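Local structure of 1-pyrroline-5-carboxylate dehydrogenase (Thermus thermophilus, 1UZB) at residues R36-Y41 and V215-F220; L103-L108 and F220-E225; I180-F185 and T191-G196. The protein probably catalyses the NAD-dependent oxidation of glutamate semialdehyde, the open-chain form of 1-pyrroline-5-carboxylate, to glutamate. One frame throughout, in Å; residues are numbered along the deposited sequence.

Contact 1: R36-Y41 and V215-F220; sequences RHYPLY and VGAKVF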
# COMPACT_ATOMS: atom_id res chain seq x y z
N ARG A 36 41.82 -8.30 34.69
CA ARG A 36 41.65 -9.31 33.66
C ARG A 36 42.30 -8.88 32.35
O ARG A 36 42.35 -7.69 32.03
CB ARG A 36 40.16 -9.56 33.44
CG ARG A 36 39.84 -10.61 32.38
CD ARG A 36 38.34 -10.80 32.25
NE ARG A 36 37.98 -11.69 31.15
CZ ARG A 36 36.74 -11.91 30.75
NH1 ARG A 36 35.73 -11.30 31.36
NH2 ARG A 36 36.50 -12.73 29.74
N HIS A 37 42.82 -9.85 31.60
CA HIS A 37 43.47 -9.57 30.32
C HIS A 37 42.62 -10.02 29.14
O HIS A 37 42.15 -11.16 29.10
CB HIS A 37 44.82 -10.29 30.25
CG HIS A 37 45.59 -9.98 29.01
ND1 HIS A 37 46.15 -8.75 28.76
CD2 HIS A 37 45.88 -10.75 27.93
CE1 HIS A 37 46.75 -8.76 27.59
NE2 HIS A 37 46.60 -9.97 27.06
N TYR A 38 42.43 -9.13 28.17
CA TYR A 38 41.63 -9.44 26.99
C TYR A 38 42.49 -9.37 25.73
O TYR A 38 43.08 -8.34 25.43
CB TYR A 38 40.46 -8.46 26.86
CG TYR A 38 39.62 -8.30 28.11
CD1 TYR A 38 40.08 -7.53 29.18
CD2 TYR A 38 38.37 -8.90 28.22
CE1 TYR A 38 39.31 -7.38 30.34
CE2 TYR A 38 37.60 -8.76 29.37
CZ TYR A 38 38.07 -7.99 30.42
OH TYR A 38 37.30 -7.85 31.55
N PRO A 39 42.57 -10.48 24.98
CA PRO A 39 43.38 -10.49 23.75
C PRO A 39 42.67 -9.80 22.58
O PRO A 39 41.58 -9.24 22.73
CB PRO A 39 43.57 -11.98 23.47
CG PRO A 39 43.35 -12.63 24.81
CD PRO A 39 42.19 -11.85 25.36
N LEU A 40 43.32 -9.83 21.42
CA LEU A 40 42.74 -9.27 20.20
C LEU A 40 41.78 -10.36 19.71
O LEU A 40 41.82 -11.48 20.20
CB LEU A 40 43.82 -9.07 19.13
CG LEU A 40 45.12 -8.32 19.48
CD1 LEU A 40 46.06 -8.32 18.27
CD2 LEU A 40 44.79 -6.90 19.89
N TYR A 41 40.91 -10.02 18.77
CA TYR A 41 40.00 -11.02 18.21
C TYR A 41 40.17 -10.92 16.70
O TYR A 41 39.78 -9.93 16.08
CB TYR A 41 38.55 -10.74 18.60
CG TYR A 41 37.60 -11.86 18.21
CD1 TYR A 41 37.49 -13.01 18.99
CD2 TYR A 41 36.80 -11.76 17.07
CE1 TYR A 41 36.61 -14.04 18.64
CE2 TYR A 41 35.93 -12.78 16.71
CZ TYR A 41 35.83 -13.91 17.50
OH TYR A 41 34.94 -14.91 17.15
N VAL A 215 35.67 -2.63 27.63
CA VAL A 215 34.27 -2.83 27.29
C VAL A 215 34.12 -3.24 25.82
O VAL A 215 33.18 -3.95 25.46
CB VAL A 215 33.42 -1.57 27.60
CG1 VAL A 215 33.67 -0.49 26.56
CG2 VAL A 215 31.95 -1.96 27.66
N GLY A 216 35.06 -2.81 24.98
CA GLY A 216 35.02 -3.20 23.58
C GLY A 216 35.26 -4.70 23.47
O GLY A 216 34.64 -5.39 22.65
N ALA A 217 36.16 -5.21 24.31
CA ALA A 217 36.45 -6.63 24.31
C ALA A 217 35.21 -7.41 24.74
O ALA A 217 34.91 -8.47 24.19
CB ALA A 217 37.61 -6.93 25.25
N LYS A 218 34.48 -6.89 25.73
CA LYS A 218 33.28 -7.57 26.20
C LYS A 218 32.21 -7.60 25.12
O LYS A 218 31.44 -8.55 25.03
CB LYS A 218 32.75 -6.91 27.48
CG LYS A 218 33.66 -7.10 28.67
CD LYS A 218 33.01 -6.63 29.97
CE LYS A 218 33.91 -6.92 31.16
NZ LYS A 218 33.21 -6.65 32.44
N VAL A 219 32.16 -6.56 24.29
CA VAL A 219 31.20 -6.55 23.19
C VAL A 219 31.61 -7.67 22.22
O VAL A 219 30.75 -8.37 21.68
CB VAL A 219 31.16 -5.18 22.48
CG1 VAL A 219 30.36 -5.28 21.19
CG2 VAL A 219 30.54 -4.14 23.41
N PHE A 220 32.91 -7.85 22.01
CA PHE A 220 33.35 -8.91 21.11
C PHE A 220 33.09 -10.30 21.67
O PHE A 220 32.91 -11.25 20.91
CB PHE A 220 34.81 -8.73 20.70
CG PHE A 220 34.97 -8.03 19.39
CD1 PHE A 220 34.79 -6.65 19.31
CD2 PHE A 220 35.18 -8.75 18.22
CE1 PHE A 220 34.81 -6.00 18.08
CE2 PHE A 220 35.21 -8.11 16.98
CZ PHE A 220 35.02 -6.73 16.91
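Tyr-38 and Tyr-41 both reach down from the strand onto helix 213-226, but they meet it differently. Tyr-38 sits above Ala-217, whose CB touches both the tyrosine CB and, at 3.6 Å, its ring atom CD2. CG of Tyr-38 lies beside the backbone N (chi1 -51°), and this carries the ring slantwise across the extended Lys-218 side chain, the OH of Tyr-38 ending 3.5 Å from Lys-218 CE. On the other flank, CE2 of the same ring lies 3.4 Å above the plane of the Arg-36 guanidinium, toward its rim. Arg-36 and Lys-218 share Glu-33 as a salt-bridge partner, which should offset their like charges; Lys-218 NZ also bonds Thr-119.

Tyr-41 instead brings CD2 to the edge of the Phe-220 ring, 3.6 Å from its CD2. The rings meet at a slant, planes 53° apart. Tyr-41 OH hydrogen-bonds His-224, one turn further along the helix.

Strand 36-42 packs on helix 213-226 through Tyr-38 and Tyr-41, while its backbone pairs with strand 64-69 and, through Tyr-41, with Phe-235 of strand 233-235; helix 188-199 packs against Phe-220 and Val-219.

Contact 2: L103-L108 and F220-E225; sequences LKAAAL and FEIFHE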
# COMPACT_ATOMS: atom_id res chain seq x y z
N LEU A 103 20.01 -10.28 15.62
CA LEU A 103 19.01 -10.41 16.67
C LEU A 103 19.52 -11.30 17.81
O LEU A 103 19.23 -11.04 18.98
CB LEU A 103 17.71 -10.97 16.09
CG LEU A 103 16.99 -10.04 15.11
CD1 LEU A 103 15.82 -10.78 14.49
CD2 LEU A 103 16.53 -8.77 15.82
N LYS A 104 20.27 -12.34 17.48
CA LYS A 104 20.82 -13.20 18.51
C LYS A 104 21.80 -12.40 19.36
O LYS A 104 21.77 -12.47 20.59
CB LYS A 104 21.53 -14.40 17.86
CG LYS A 104 22.42 -15.18 18.81
CD LYS A 104 21.67 -15.73 20.01
CE LYS A 104 20.83 -16.93 19.65
NZ LYS A 104 20.28 -17.60 20.88
N ALA A 105 22.66 -11.62 18.71
CA ALA A 105 23.62 -10.79 19.43
C ALA A 105 22.92 -9.81 20.37
O ALA A 105 23.39 -9.57 21.48
CB ALA A 105 24.52 -10.04 18.45
N ALA A 106 21.81 -9.24 19.92
CA ALA A 106 21.07 -8.29 20.75
C ALA A 106 20.52 -8.98 21.99
O ALA A 106 20.53 -8.41 23.08
CB ALA A 106 19.94 -7.66 19.96
N ALA A 107 20.03 -10.21 21.82
CA ALA A 107 19.48 -10.96 22.95
C ALA A 107 20.58 -11.26 23.96
O ALA A 107 20.36 -11.19 25.17
CB ALA A 107 18.84 -12.25 22.46
N LEU A 108 21.76 -11.61 23.46
CA LEU A 108 22.89 -11.90 24.32
C LEU A 108 23.36 -10.64 25.04
O LEU A 108 23.72 -10.69 26.22
CB LEU A 108 24.04 -12.51 23.51
CG LEU A 108 23.75 -13.89 22.91
CD1 LEU A 108 24.90 -14.31 22.01
CD2 LEU A 108 23.54 -14.91 24.03
N PHE A 220 32.91 -7.85 22.01
CA PHE A 220 33.35 -8.91 21.11
C PHE A 220 33.09 -10.30 21.67
O PHE A 220 32.91 -11.25 20.91
CB PHE A 220 34.81 -8.73 20.70
CG PHE A 220 34.97 -8.03 19.39
CD1 PHE A 220 34.79 -6.65 19.31
CD2 PHE A 220 35.18 -8.75 18.22
CE1 PHE A 220 34.81 -6.00 18.08
CE2 PHE A 220 35.21 -8.11 16.98
CZ PHE A 220 35.02 -6.73 16.91
N GLU A 221 33.04 -10.42 22.99
CA GLU A 221 32.73 -11.72 23.58
C GLU A 221 31.31 -12.05 23.13
O GLU A 221 30.99 -13.20 22.83
CB GLU A 221 32.76 -11.66 25.11
CG GLU A 221 34.14 -11.63 25.72
CD GLU A 221 34.09 -11.68 27.24
OE1 GLU A 221 33.46 -10.78 27.83
OE2 GLU A 221 34.67 -12.61 27.83
N ILE A 222 30.45 -11.04 23.08
CA ILE A 222 29.07 -11.23 22.64
C ILE A 222 29.03 -11.61 21.16
O ILE A 222 28.30 -12.53 20.78
CB ILE A 222 28.24 -9.95 22.89
CG1 ILE A 222 28.07 -9.74 24.40
CG2 ILE A 222 26.87 -10.08 22.22
CD1 ILE A 222 27.47 -8.39 24.78
N PHE A 223 29.81 -10.93 20.33
CA PHE A 223 29.82 -11.26 18.91
C PHE A 223 30.29 -12.71 18.71
O PHE A 223 29.74 -13.44 17.88
CB PHE A 223 30.76 -10.34 18.12
CG PHE A 223 30.32 -8.90 18.05
CD1 PHE A 223 28.98 -8.54 18.16
CD2 PHE A 223 31.26 -7.90 17.83
CE1 PHE A 223 28.58 -7.20 18.04
CE2 PHE A 223 30.88 -6.56 17.70
CZ PHE A 223 29.53 -6.21 17.81
N HIS A 224 31.29 -13.12 19.48
CA HIS A 224 31.82 -14.47 19.38
C HIS A 224 30.76 -15.49 19.78
O HIS A 224 30.53 -16.47 19.07
CB HIS A 224 33.05 -14.64 20.28
CG HIS A 224 33.63 -16.02 20.25
ND1 HIS A 224 34.28 -16.53 19.14
CD2 HIS A 224 33.65 -16.99 21.18
CE1 HIS A 224 34.67 -17.77 19.40
NE2 HIS A 224 34.30 -18.07 20.63
N GLU A 225 30.12 -15.26 20.92
CA GLU A 225 29.09 -16.18 21.39
C GLU A 225 27.92 -16.26 20.41
O GLU A 225 27.34 -17.33 20.20
CB GLU A 225 28.60 -15.77 22.78
CG GLU A 225 27.52 -16.69 23.33
CD GLU A 225 27.21 -16.43 24.79
OE1 GLU A 225 26.24 -17.01 25.30
OE2 GLU A 225 27.95 -15.65 25.43
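Ile-222 and Leu-108 form the apolar part of this helix-helix contact. The CG2 branch of Ile-222 does the touching: it lies anti to the backbone N, chi1 (measured to CG1) being -68°, and reaches the other helix between Ala-105 and Leu-108. It meets Leu-108 CB at 3.9 Å and comes 3.6 Å from the carbonyl oxygen of Ala-105. Ala-105 CB is a looser neighbour of the same methyl group, at 4.4 Å. With alanine there the backbones come close, the CA atoms of Ala-105 and Phe-223 being 6.2 Å apart, and the short helix axes pass at 9.0 Å with their directions 130° apart.

The second kind of contact is aliphatic against an acid chain. Leu-108 and the extended Glu-225 cross obliquely, with both leucine methyl groups engaged. CD1 rests on the methylene CG of Glu-225 at 3.8 Å, and CD2 lies further out, 3.6 Å from the carboxylate oxygen OE1.

The charged groups find partners beyond the two segments. Glu-221 forms salt bridges to Arg-36 and Arg-112, while Lys-104 NZ hydrogen-bonds the terminal Phe-516 O of the second subunit. Arg-452 of the third subunit packs against Glu-225, so the margin of this contact is also part of the oligomer interface.

No hydrogen bond or charge pair joins the two segments, and the chemistry is that of van der Waals packing, with methyl groups set against oxygens as well as against carbon. Helix 95-111 is held to helix 213-226 here by shape, with an acid at the partly exposed margin whose methylene groups serve as hydrocarbon.

Contact 3: I180-F185 and T191-G196; sequences IAPWNF and TGMIVG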
# COMPACT_ATOMS: atom_id res chain seq x y z
N ILE A 180 36.63 3.06 13.48
CA ILE A 180 37.44 3.75 14.48
C ILE A 180 36.41 4.38 15.42
O ILE A 180 35.79 5.39 15.10
CB ILE A 180 38.33 4.82 13.82
CG1 ILE A 180 39.29 4.13 12.85
CG2 ILE A 180 39.11 5.61 14.87
CD1 ILE A 180 40.14 5.06 12.03
N ALA A 181 36.25 3.75 16.59
CA ALA A 181 35.26 4.16 17.58
C ALA A 181 35.72 5.14 18.65
O ALA A 181 36.91 5.27 18.94
CB ALA A 181 34.67 2.92 18.24
N PRO A 182 34.76 5.84 19.28
CA PRO A 182 35.02 6.82 20.33
C PRO A 182 35.00 6.20 21.72
O PRO A 182 34.50 5.09 21.91
CB PRO A 182 33.88 7.81 20.15
CG PRO A 182 32.74 6.89 19.86
CD PRO A 182 33.34 5.88 18.88
N TRP A 183 35.54 6.93 22.69
CA TRP A 183 35.57 6.45 24.07
C TRP A 183 34.35 6.90 24.87
O TRP A 183 34.06 6.32 25.92
CB TRP A 183 36.83 6.92 24.80
CG TRP A 183 37.12 8.40 24.71
CD1 TRP A 183 37.98 9.01 23.85
CD2 TRP A 183 36.55 9.45 25.51
NE1 TRP A 183 38.00 10.37 24.07
CE2 TRP A 183 37.12 10.67 25.08
CE3 TRP A 183 35.61 9.48 26.55
CZ2 TRP A 183 36.79 11.90 25.65
CZ3 TRP A 183 35.28 10.71 27.12
CH2 TRP A 183 35.87 11.90 26.67
N ASN A 184 33.62 7.90 24.39
CA ASN A 184 32.49 8.40 25.16
C ASN A 184 31.22 7.54 25.11
O ASN A 184 30.41 7.58 26.03
CB ASN A 184 32.20 9.86 24.81
CG ASN A 184 31.60 10.04 23.43
OD1 ASN A 184 31.83 9.24 22.52
ND2 ASN A 184 30.84 11.11 23.27
N PHE A 185 31.05 6.76 24.04
CA PHE A 185 29.93 5.83 23.92
C PHE A 185 30.57 4.57 23.36
O PHE A 185 30.27 4.14 22.25
CB PHE A 185 28.85 6.36 22.99
CG PHE A 185 28.04 7.47 23.58
CD1 PHE A 185 28.43 8.80 23.42
CD2 PHE A 185 26.91 7.20 24.34
CE1 PHE A 185 27.71 9.83 24.01
CE2 PHE A 185 26.17 8.22 24.93
CZ PHE A 185 26.58 9.54 24.77
N THR A 191 29.29 -0.44 18.89
CA THR A 191 28.41 -1.47 18.35
C THR A 191 27.71 -1.04 17.06
O THR A 191 27.73 -1.78 16.06
CB THR A 191 27.34 -1.86 19.38
OG1 THR A 191 27.98 -2.44 20.52
CG2 THR A 191 26.37 -2.87 18.78
N GLY A 192 27.10 0.14 17.06
CA GLY A 192 26.40 0.61 15.89
C GLY A 192 27.26 0.73 14.64
O GLY A 192 26.86 0.32 13.55
N MET A 193 28.45 1.28 14.81
CA MET A 193 29.37 1.48 13.70
C MET A 193 29.85 0.17 13.07
O MET A 193 30.23 0.14 11.90
CB MET A 193 30.59 2.27 14.16
CG MET A 193 30.28 3.68 14.62
SD MET A 193 31.78 4.53 15.14
CE MET A 193 32.33 5.02 13.56
N ILE A 194 29.82 -0.90 13.86
CA ILE A 194 30.24 -2.22 13.41
C ILE A 194 29.09 -3.02 12.80
O ILE A 194 29.18 -3.50 11.67
CB ILE A 194 30.81 -3.06 14.58
CG1 ILE A 194 32.10 -2.43 15.10
CG2 ILE A 194 31.05 -4.50 14.13
CD1 ILE A 194 32.62 -3.09 16.36
N VAL A 195 27.99 -3.16 13.55
CA VAL A 195 26.88 -3.97 13.07
C VAL A 195 26.09 -3.42 11.89
O VAL A 195 25.47 -4.18 11.17
CB VAL A 195 25.90 -4.33 14.24
CG1 VAL A 195 26.66 -5.04 15.35
CG2 VAL A 195 25.20 -3.09 14.77
N GLY A 196 26.13 -2.10 11.69
CA GLY A 196 25.42 -1.53 10.56
C GLY A 196 26.03 -2.07 9.27
O GLY A 196 25.33 -2.70 8.46
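The flat group that Met-193 meets is the peptide joining Ile-180 to Ala-181, and no aromatic ring takes part across the contact. The thioether lies to one face of that peptide, displaced past its oxygen: the methyl CE of Met-193 is 3.8 Å from Ile-180 O, and SD follows at 4.1 Å from the same atom. Alongside, the sulfur of Met-193 is 4.3 Å from Pro-182 CD, and equally far from Ala-181 CA.

The methionine gets there by an extended start and a bend at the end. Beyond CB the chain runs straight off the helix, and the turn at chi3 (82°) directs CE toward the Ile-180 carbonyl. These are loose van der Waals contacts without a hydrogen bond.

Residues 182-185 belong to the PWNF sequence of aldehyde dehydrogenases; in relatives its asparagine contributes to the oxyanion hole. Here Asn-184 ND2 bonds Gln-320 O, and the Phe-185 ring makes a cation-pi contact with Lys-126.

The contact lies inside the connection between strand 165-180 and helix 188-199, the first half of a beta-alpha-beta crossover that continues into the parallel strand 203-207, as in a Rossmann-type NAD-binding domain. Strand 255-259 also pairs in parallel with strand 165-180: its Thr-259 touches both Met-193 and Pro-182, and Asn-257 bonds Met-193 O. Helices 128-149 and 213-226 cover other sides of helix 188-199.

How the contacts relate
Along the chain, 36-41 and 103-108 come first, then contact 3, then 215-220 and 220-225, so contacts 1 and 2 interlace while contact 3 is nested within each of their loops. The centres of contacts 1 and 2 lie about 13 Å apart. Contact 3 is centred about 14 Å from contact 1 and about 15 Å from contact 2. Helix 213-226 serves contacts 1 and 2, which share Phe-220 and are bridged by Arg-36 and Glu-221. The rings of Phe-220 and Phe-223 pack on Ile-194 of helix 188-199, tying contact 3 to the other two. Together they join strand 36-42, the first of the chain, and helix 95-111 to the probable NAD-binding domain.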